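Local coordinates for protein cellulase (Xanthomonas axonopodis pv. citri, PDB 5HOS) that probably hydrolyses internal beta-1,4-glucosidic bonds of cellulose, as an endo-beta-1,4-glucanase of glycosyl hydrolase family 5, at residues Y117-G122 with P160-P165; L142-K147 with R180-T185; E227-L232 with L269-T274. All coordinates share one frame; numbering follows the deposited sequence.

Contact 1: Y117-G122 with P160-P165; sequences YAKYYG and PYDIDP
A118 presses its methyl against P160 CB, 3.8 Å from A118 CB, with the CG2 branch of I163 a little farther off. This is the tight, buried part: three small or compact apolar side chains, all also touching W168 of helix 165-181. The short side chain of A118 suits the close approach of the two segments. Beside this patch a water holds the backbones together through four bonds, donating to Y117 O (2.8 Å from the water) and to D162 OD1 and accepting from the amides of Y161 and D162. Toward solvent the contact turns polar and more open. K119, long enough to span the gap, bends at its last torsion (chi4 145°) and brings NZ to D162 OD2 in a 2.7 Å salt bridge on the syn side, 28° out of the carboxylate plane. The same NZ makes a weak bond to Y161 OH. Y117 CB sits at the edge of the Y161 ring, 3.7 Å from its CE1, while that ring stacks on W195. Both segments belong to the connections that follow barrel strands 109-114 and 152-155, the first carrying the small hairpin strand 119-120, on the C-terminal rim of the (beta/alpha)8 barrel, where family 5 enzymes carry their substrate cleft.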
loop_
_atom_site.group_PDB
_atom_site.type_symbol
_atom_site.label_atom_id
_atom_site.label_comp_id
_atom_site.label_asym_id
_atom_site.label_seq_id
_atom_site.Cartn_x
_atom_site.Cartn_y
_atom_site.Cartn_z
ATOM N N TYR A 117 6.771 6.726 -5.442
ATOM C CA TYR A 117 6.276 8.101 -5.576
ATOM C C TYR A 117 6.203 8.561 -7.044
ATOM O O TYR A 117 6.376 9.736 -7.343
ATOM C CB TYR A 117 7.118 9.053 -4.705
ATOM C CG TYR A 117 7.241 8.587 -3.276
ATOM C CD1 TYR A 117 6.267 8.902 -2.340
ATOM C CD2 TYR A 117 8.311 7.784 -2.867
ATOM C CE1 TYR A 117 6.357 8.453 -1.030
ATOM C CE2 TYR A 117 8.409 7.326 -1.562
ATOM C CZ TYR A 117 7.433 7.674 -0.644
ATOM O OH TYR A 117 7.521 7.229 0.654
ATOM N N ALA A 118 5.910 7.608 -7.932
ATOM C CA ALA A 118 5.824 7.807 -9.384
ATOM C C ALA A 118 7.118 8.330 -10.020
ATOM O O ALA A 118 7.079 9.022 -11.035
ATOM C CB ALA A 118 4.628 8.685 -9.747
ATOM N N LYS A 119 8.252 7.964 -9.427
ATOM C CA LYS A 119 9.559 8.332 -9.934
ATOM C C LYS A 119 10.441 7.097 -10.145
ATOM O O LYS A 119 10.331 6.099 -9.422
ATOM C CB LYS A 119 10.250 9.305 -8.977
ATOM C CG LYS A 119 9.606 10.679 -8.964
ATOM C CD LYS A 119 10.284 11.598 -7.958
ATOM C CE LYS A 119 9.958 13.055 -8.253
ATOM N NZ LYS A 119 9.837 13.836 -6.996
ATOM N N TYR A 120 11.306 7.193 -11.151
ATOM C CA TYR A 120 12.332 6.199 -11.446
ATOM C C TYR A 120 13.643 6.960 -11.549
ATOM O O TYR A 120 13.776 7.843 -12.400
ATOM C CB TYR A 120 11.993 5.497 -12.754
ATOM C CG TYR A 120 12.878 4.329 -13.107
ATOM C CD1 TYR A 120 12.982 3.217 -12.263
ATOM C CD2 TYR A 120 13.597 4.321 -14.298
ATOM C CE1 TYR A 120 13.791 2.137 -12.594
ATOM C CE2 TYR A 120 14.393 3.246 -14.645
ATOM C CZ TYR A 120 14.490 2.155 -13.793
ATOM O OH TYR A 120 15.312 1.106 -14.141
ATOM N N TYR A 121 14.583 6.639 -10.661
ATOM C CA TYR A 121 15.821 7.408 -10.463
ATOM C C TYR A 121 15.556 8.920 -10.361
ATOM O O TYR A 121 16.265 9.735 -10.964
ATOM C CB TYR A 121 16.847 7.100 -11.572
ATOM C CG TYR A 121 17.434 5.702 -11.520
ATOM C CD1 TYR A 121 18.498 5.405 -10.678
ATOM C CD2 TYR A 121 16.921 4.674 -12.320
ATOM C CE1 TYR A 121 19.045 4.132 -10.628
ATOM C CE2 TYR A 121 17.459 3.396 -12.281
ATOM C CZ TYR A 121 18.524 3.126 -11.441
ATOM O OH TYR A 121 19.066 1.860 -11.393
ATOM N N GLY A 122 14.514 9.278 -9.609
ATOM C CA GLY A 122 14.154 10.673 -9.372
ATOM C C GLY A 122 13.330 11.385 -10.433
ATOM O O GLY A 122 12.913 12.519 -10.214
ATOM N N PRO A 160 1.997 8.579 -5.747
ATOM C CA PRO A 160 2.309 9.591 -6.771
ATOM C C PRO A 160 2.008 10.981 -6.220
ATOM O O PRO A 160 0.991 11.139 -5.543
ATOM C CB PRO A 160 1.340 9.261 -7.917
ATOM C CG PRO A 160 0.807 7.900 -7.637
ATOM C CD PRO A 160 0.881 7.701 -6.153
ATOM N N TYR A 161 2.876 11.968 -6.439
ATOM C CA TYR A 161 2.608 13.311 -5.866
ATOM C C TYR A 161 2.963 14.566 -6.653
ATOM O O TYR A 161 2.334 15.602 -6.426
ATOM C CB TYR A 161 3.195 13.439 -4.465
ATOM C CG TYR A 161 4.690 13.622 -4.410
ATOM C CD1 TYR A 161 5.539 12.522 -4.361
ATOM C CD2 TYR A 161 5.255 14.894 -4.374
ATOM C CE1 TYR A 161 6.916 12.694 -4.292
ATOM C CE2 TYR A 161 6.626 15.076 -4.312
ATOM C CZ TYR A 161 7.446 13.968 -4.259
ATOM O OH TYR A 161 8.798 14.127 -4.204
ATOM N N ASP A 162 3.977 14.518 -7.513
ATOM C CA ASP A 162 4.292 15.681 -8.362
ATOM C C ASP A 162 4.003 15.379 -9.835
ATOM O O ASP A 162 4.667 15.848 -10.744
ATOM C CB ASP A 162 5.707 16.245 -8.093
ATOM C CG ASP A 162 6.818 15.261 -8.370
ATOM O OD1 ASP A 162 6.586 14.212 -9.015
ATOM O OD2 ASP A 162 7.956 15.556 -7.942
ATOM N N ILE A 163 2.956 14.599 -10.031
ATOM C CA ILE A 163 2.374 14.348 -11.328
ATOM C C ILE A 163 0.930 14.677 -11.062
ATOM O O ILE A 163 0.386 14.275 -10.033
ATOM C CB ILE A 163 2.575 12.886 -11.815
ATOM C CG1 ILE A 163 1.733 12.615 -13.067
ATOM C CG2 ILE A 163 2.246 11.861 -10.731
ATOM C CD1 ILE A 163 2.164 11.390 -13.839
ATOM N N ASP A 164 0.311 15.444 -11.940
ATOM C CA ASP A 164 -1.042 15.864 -11.666
ATOM C C ASP A 164 -1.982 14.668 -11.845
ATOM O O ASP A 164 -1.665 13.731 -12.598
ATOM C CB ASP A 164 -1.459 17.055 -12.519
ATOM C CG ASP A 164 -1.957 16.654 -13.868
ATOM O OD1 ASP A 164 -3.166 16.353 -14.005
ATOM O OD2 ASP A 164 -1.133 16.646 -14.789
ATOM N N PRO A 165 -3.127 14.700 -11.140
ATOM C CA PRO A 165 -4.040 13.560 -11.111
ATOM C C PRO A 165 -4.472 13.009 -12.470
ATOM O O PRO A 165 -4.589 11.800 -12.605
ATOM C CB PRO A 165 -5.231 14.103 -10.313
ATOM C CG PRO A 165 -4.599 15.056 -9.359
ATOM C CD PRO A 165 -3.590 15.760 -10.213
HETATM O O HOH W 1 5.085 12.084 -8.081
#

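Contact 2: L142-K147 with R180-T185; sequences LAIAFK and RKTGAT
T182 is the hub that A143, I144 and K147 share. A143 CB lies 3.6 Å from T182 OG1, and I144 CG1 meets the methyl T182 CG2 at 4.0 Å as the two branched side chains slant past each other. K147 leaves the backbone with CG anti to N (chi1 -177°) and stays extended; its CG passes A184 CA and its NZ reaches T182 O at 3.0 Å, in the carbonyl plane with a C=O...N angle of 155°. A lysine fits here because its aliphatic part can lie along the turn while the amine remains at the surface. A143 and A184 are small enough to bring their CB atoms within 4.1 Å. The next shell shapes the turn. T182 OG1 accepts from A184 N at 3.2 Å, an ST turn, and is also bonded to I179 O; G183, the first residue to leave helical angles, takes a positive phi (95°) that suits glycine. R180 NH1 holds A184 O at 2.9 Å from above the carbonyl plane, and R180 NE is anchored by D219. The contact thus joins the C-terminal ends of helices 132-145 and 165-181, with A143 resting on F154 of strand 152-155 and F146 packed between that strand and helix 90-105.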
loop_
_atom_site.group_PDB
_atom_site.type_symbol
_atom_site.label_atom_id
_atom_site.label_comp_id
_atom_site.label_asym_id
_atom_site.label_seq_id
_atom_site.Cartn_x
_atom_site.Cartn_y
_atom_site.Cartn_z
ATOM N N LEU A 142 6.434 -7.924 -13.855
ATOM C CA LEU A 142 5.923 -8.379 -12.554
ATOM C C LEU A 142 4.676 -9.222 -12.731
ATOM O O LEU A 142 4.517 -10.229 -12.045
ATOM C CB LEU A 142 5.615 -7.223 -11.609
ATOM C CG LEU A 142 6.749 -6.763 -10.697
ATOM C CD1 LEU A 142 6.328 -5.478 -10.001
ATOM C CD2 LEU A 142 7.110 -7.825 -9.667
ATOM N N ALA A 143 3.795 -8.800 -13.641
ATOM C CA ALA A 143 2.570 -9.547 -13.899
ATOM C C ALA A 143 2.889 -10.953 -14.393
ATOM O O ALA A 143 2.249 -11.912 -13.957
ATOM C CB ALA A 143 1.683 -8.825 -14.891
ATOM N N ILE A 144 3.877 -11.072 -15.284
ATOM C CA ILE A 144 4.301 -12.380 -15.790
ATOM C C ILE A 144 4.880 -13.234 -14.656
ATOM O O ILE A 144 4.527 -14.399 -14.529
ATOM C CB ILE A 144 5.290 -12.252 -16.983
ATOM C CG1 ILE A 144 4.546 -11.697 -18.210
ATOM C CG2 ILE A 144 5.925 -13.601 -17.326
ATOM C CD1 ILE A 144 5.437 -11.122 -19.296
ATOM N N ALA A 145 5.758 -12.645 -13.843
ATOM C CA ALA A 145 6.417 -13.374 -12.762
ATOM C C ALA A 145 5.443 -13.958 -11.740
ATOM O O ALA A 145 5.689 -15.041 -11.225
ATOM C CB ALA A 145 7.433 -12.487 -12.055
ATOM N N PHE A 146 4.350 -13.242 -11.465
ATOM C CA PHE A 146 3.351 -13.659 -10.478
ATOM C C PHE A 146 1.981 -13.870 -11.082
ATOM O O PHE A 146 0.975 -13.713 -10.386
ATOM C CB PHE A 146 3.305 -12.642 -9.345
ATOM C CG PHE A 146 4.586 -12.581 -8.580
ATOM C CD1 PHE A 146 4.927 -13.612 -7.704
ATOM C CD2 PHE A 146 5.475 -11.537 -8.769
ATOM C CE1 PHE A 146 6.125 -13.589 -7.020
ATOM C CE2 PHE A 146 6.674 -11.509 -8.078
ATOM C CZ PHE A 146 6.994 -12.535 -7.208
ATOM N N LYS A 147 1.966 -14.275 -12.354
ATOM C CA LYS A 147 0.734 -14.348 -13.164
ATOM C C LYS A 147 -0.349 -15.179 -12.509
ATOM O O LYS A 147 -0.212 -16.392 -12.356
ATOM C CB LYS A 147 1.024 -14.907 -14.561
ATOM C CG LYS A 147 -0.211 -14.947 -15.471
ATOM C CD LYS A 147 0.145 -15.374 -16.887
ATOM C CE LYS A 147 -1.101 -15.705 -17.690
ATOM N NZ LYS A 147 -0.764 -15.920 -19.127
ATOM N N ARG A 180 -3.231 -6.644 -17.694
ATOM C CA ARG A 180 -4.303 -7.512 -18.204
ATOM C C ARG A 180 -3.956 -8.171 -19.523
ATOM O O ARG A 180 -4.381 -9.307 -19.781
ATOM C CB ARG A 180 -5.643 -6.759 -18.302
ATOM C CG ARG A 180 -6.231 -6.293 -16.972
ATOM C CD ARG A 180 -6.017 -7.281 -15.832
ATOM N NE ARG A 180 -6.717 -6.879 -14.617
ATOM C CZ ARG A 180 -6.478 -7.384 -13.410
ATOM N NH1 ARG A 180 -5.562 -8.342 -13.238
ATOM N NH2 ARG A 180 -7.154 -6.925 -12.363
ATOM N N LYS A 181 -3.163 -7.496 -20.347
ATOM C CA LYS A 181 -2.743 -8.090 -21.611
ATOM C C LYS A 181 -1.840 -9.325 -21.385
ATOM O O LYS A 181 -1.805 -10.207 -22.238
ATOM C CB LYS A 181 -2.092 -7.049 -22.528
ATOM C CG LYS A 181 -2.136 -7.437 -23.996
ATOM C CD LYS A 181 -1.829 -6.280 -24.928
ATOM C CE LYS A 181 -2.101 -6.687 -26.370
ATOM N NZ LYS A 181 -1.572 -5.687 -27.336
ATOM N N THR A 182 -1.170 -9.424 -20.225
ATOM C CA THR A 182 -0.400 -10.639 -19.887
ATOM C C THR A 182 -1.275 -11.848 -19.558
ATOM O O THR A 182 -0.779 -12.969 -19.541
ATOM C CB THR A 182 0.538 -10.471 -18.678
ATOM O OG1 THR A 182 -0.234 -10.367 -17.471
ATOM C CG2 THR A 182 1.460 -9.271 -18.836
ATOM N N GLY A 183 -2.550 -11.615 -19.259
ATOM C CA GLY A 183 -3.475 -12.663 -18.819
ATOM C C GLY A 183 -3.585 -12.779 -17.308
ATOM O O GLY A 183 -4.417 -13.512 -16.801
ATOM N N ALA A 184 -2.763 -12.030 -16.577
ATOM C CA ALA A 184 -2.781 -12.060 -15.126
ATOM C C ALA A 184 -4.112 -11.567 -14.574
ATOM O O ALA A 184 -4.596 -10.497 -14.961
ATOM C CB ALA A 184 -1.652 -11.204 -14.583
ATOM N N THR A 185 -4.692 -12.360 -13.675
ATOM C CA THR A 185 -5.986 -12.076 -13.072
ATOM C C THR A 185 -5.914 -11.513 -11.660
ATOM O O THR A 185 -6.940 -11.390 -10.994
ATOM C CB THR A 185 -6.826 -13.359 -13.012
ATOM O OG1 THR A 185 -6.101 -14.348 -12.268
ATOM C CG2 THR A 185 -7.101 -13.869 -14.406
#

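Contact 3: E227-L232 with L269-T274; sequences EAHQYL and LAEFGT
L269 and A228 begin the pairing of two neighbouring parallel strands of the (beta/alpha)8 barrel, the ends of a beta-alpha-beta unit whose crossover is helix 248-262. On the helix-facing side of the sheet, L269 CD1 meets Q230 CB at 3.9 Å, in the apolar layer where leucine belongs. A270 gives a weak backbone bond to A228 O, and its small CB fits 3.4 Å from E227 OE2. E271 has the largest share of the contact. Its O accepts from Q230 N at 3.0 Å, and its side chain runs over one face of the H229 ring: CG stands 3.7 Å from the ring centroid, a CH-pi contact, and the carboxylate is stacked 19° from the ring plane. Y231 OH donates to E271 OE1 at 2.8 Å, on the anti side. H229 is held by E227 OE2 at NE2 and by E159 at ND1, while R72 bridges E227 and E271. E159, in the loop after strand 152-155, and E271, on strand 267-273, are placed consistently with the glutamate pair of family 5. F272 turns its ring toward W301 and W303. The Y231 ring approaches G273, its CE1 3.7 Å from G273 N. Last, T274 CG2 touches L232 CD1 at 3.6 Å.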
loop_
_atom_site.group_PDB
_atom_site.type_symbol
_atom_site.label_atom_id
_atom_site.label_comp_id
_atom_site.label_asym_id
_atom_site.label_seq_id
_atom_site.Cartn_x
_atom_site.Cartn_y
_atom_site.Cartn_z
ATOM N N GLU A 227 -6.679 2.623 -4.073
ATOM C CA GLU A 227 -5.829 2.653 -2.893
ATOM C C GLU A 227 -5.803 4.065 -2.360
ATOM O O GLU A 227 -5.489 4.990 -3.100
ATOM C CB GLU A 227 -4.416 2.213 -3.246
ATOM C CG GLU A 227 -3.415 2.401 -2.107
ATOM C CD GLU A 227 -2.065 1.774 -2.359
ATOM O OE1 GLU A 227 -1.987 0.822 -3.134
ATOM O OE2 GLU A 227 -1.068 2.229 -1.753
ATOM N N ALA A 228 -6.135 4.212 -1.081
ATOM C CA ALA A 228 -6.047 5.474 -0.370
ATOM C C ALA A 228 -5.202 5.311 0.880
ATOM O O ALA A 228 -5.098 4.218 1.435
ATOM C CB ALA A 228 -7.432 5.954 0.008
ATOM N N HIS A 229 -4.561 6.401 1.295
ATOM C CA HIS A 229 -3.806 6.441 2.538
ATOM C C HIS A 229 -4.453 7.466 3.460
ATOM O O HIS A 229 -5.042 8.438 2.991
ATOM C CB HIS A 229 -2.355 6.829 2.264
ATOM C CG HIS A 229 -1.595 5.821 1.457
ATOM N ND1 HIS A 229 -0.248 5.942 1.215
ATOM C CD2 HIS A 229 -1.988 4.695 0.813
ATOM C CE1 HIS A 229 0.161 4.929 0.475
ATOM N NE2 HIS A 229 -0.877 4.154 0.219
ATOM N N GLN A 230 -4.354 7.258 4.770
ATOM C CA GLN A 230 -4.949 8.211 5.712
ATOM C C GLN A 230 -4.266 8.191 7.056
ATOM O O GLN A 230 -4.224 7.150 7.715
ATOM C CB GLN A 230 -6.452 7.951 5.908
ATOM C CG GLN A 230 -7.178 9.100 6.610
ATOM C CD GLN A 230 -7.029 10.410 5.860
ATOM O OE1 GLN A 230 -7.490 10.529 4.731
ATOM N NE2 GLN A 230 -6.363 11.388 6.470
ATOM N N TYR A 231 -3.732 9.349 7.443
ATOM C CA TYR A 231 -3.193 9.564 8.775
ATOM C C TYR A 231 -4.070 10.551 9.552
ATOM O O TYR A 231 -4.866 11.305 8.967
ATOM C CB TYR A 231 -1.736 9.990 8.679
ATOM C CG TYR A 231 -0.873 8.861 8.136
ATOM C CD1 TYR A 231 -0.346 7.883 8.991
ATOM C CD2 TYR A 231 -0.623 8.735 6.768
ATOM C CE1 TYR A 231 0.426 6.838 8.496
ATOM C CE2 TYR A 231 0.152 7.687 6.266
ATOM C CZ TYR A 231 0.674 6.741 7.136
ATOM O OH TYR A 231 1.438 5.695 6.649
ATOM N N LEU A 232 -3.958 10.495 10.877
ATOM C CA LEU A 232 -4.912 11.151 11.775
ATOM C C LEU A 232 -4.324 12.324 12.553
ATOM O O LEU A 232 -4.990 12.880 13.429
ATOM C CB LEU A 232 -5.511 10.119 12.737
ATOM C CG LEU A 232 -6.238 8.912 12.124
ATOM C CD1 LEU A 232 -7.165 8.289 13.159
ATOM C CD2 LEU A 232 -7.038 9.259 10.885
ATOM N N LEU A 269 -7.462 0.777 2.124
ATOM C CA LEU A 269 -6.717 1.740 2.922
ATOM C C LEU A 269 -5.325 1.149 3.194
ATOM O O LEU A 269 -5.087 0.529 4.224
ATOM C CB LEU A 269 -7.475 2.091 4.208
ATOM C CG LEU A 269 -6.991 3.339 4.955
ATOM C CD1 LEU A 269 -7.252 4.608 4.154
ATOM C CD2 LEU A 269 -7.664 3.431 6.322
ATOM N N ALA A 270 -4.420 1.325 2.233
ATOM C CA ALA A 270 -3.143 0.605 2.227
ATOM C C ALA A 270 -2.114 1.150 3.219
ATOM O O ALA A 270 -1.131 0.469 3.513
ATOM C CB ALA A 270 -2.545 0.569 0.832
ATOM N N GLU A 271 -2.310 2.385 3.682
ATOM C CA GLU A 271 -1.524 2.926 4.785
ATOM C C GLU A 271 -2.434 3.721 5.690
ATOM O O GLU A 271 -3.222 4.551 5.217
ATOM C CB GLU A 271 -0.411 3.864 4.309
ATOM C CG GLU A 271 0.704 3.204 3.521
ATOM C CD GLU A 271 1.914 4.099 3.319
ATOM O OE1 GLU A 271 2.013 5.146 4.005
ATOM O OE2 GLU A 271 2.775 3.747 2.469
ATOM N N PHE A 272 -2.303 3.450 6.987
ATOM C CA PHE A 272 -2.862 4.281 8.052
ATOM C C PHE A 272 -2.131 3.909 9.325
ATOM O O PHE A 272 -1.599 2.798 9.441
ATOM C CB PHE A 272 -4.369 4.060 8.223
ATOM C CG PHE A 272 -4.731 2.686 8.711
ATOM C CD1 PHE A 272 -4.610 1.575 7.871
ATOM C CD2 PHE A 272 -5.177 2.491 10.011
ATOM C CE1 PHE A 272 -4.926 0.307 8.323
ATOM C CE2 PHE A 272 -5.507 1.226 10.458
ATOM C CZ PHE A 272 -5.380 0.131 9.619
ATOM N N GLY A 273 -2.101 4.838 10.271
ATOM C CA GLY A 273 -1.427 4.608 11.536
ATOM C C GLY A 273 -1.844 5.629 12.560
ATOM O O GLY A 273 -2.319 6.706 12.212
ATOM N N THR A 274 -1.650 5.280 13.824
ATOM C CA THR A 274 -2.028 6.117 14.971
ATOM C C THR A 274 -1.066 5.805 16.111
ATOM O O THR A 274 -0.608 4.662 16.246
ATOM C CB THR A 274 -3.478 5.872 15.469
ATOM O OG1 THR A 274 -3.665 4.494 15.825
ATOM C CG2 THR A 274 -4.509 6.273 14.423
HETATM O O HOH W 2 -1.858 9.358 12.134
#

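Contact 3, fully buried, pairs two adjacent barrel strands and is the core of the set; contacts 1 and 2 are partly buried and lie nearer the surface. Helix 165-181 ties those two together: contact 1 includes the loop entering it and contact 2 the turn leaving it, their centres 24 Å apart, one at each end of the barrel. E159, next to P160, also reaches H229, linking contact 1 to contact 3; the nearest atoms of contacts 1 and 3 are about 6 Å apart. The chemistry follows position: a solvent-side salt bridge beside a four-bonded water in 117-122/160-165, a lysine on a backbone carbonyl of the turn in 142-147/180-185, and a buried network of carboxylates, histidine and tyrosine in 227-232/269-274.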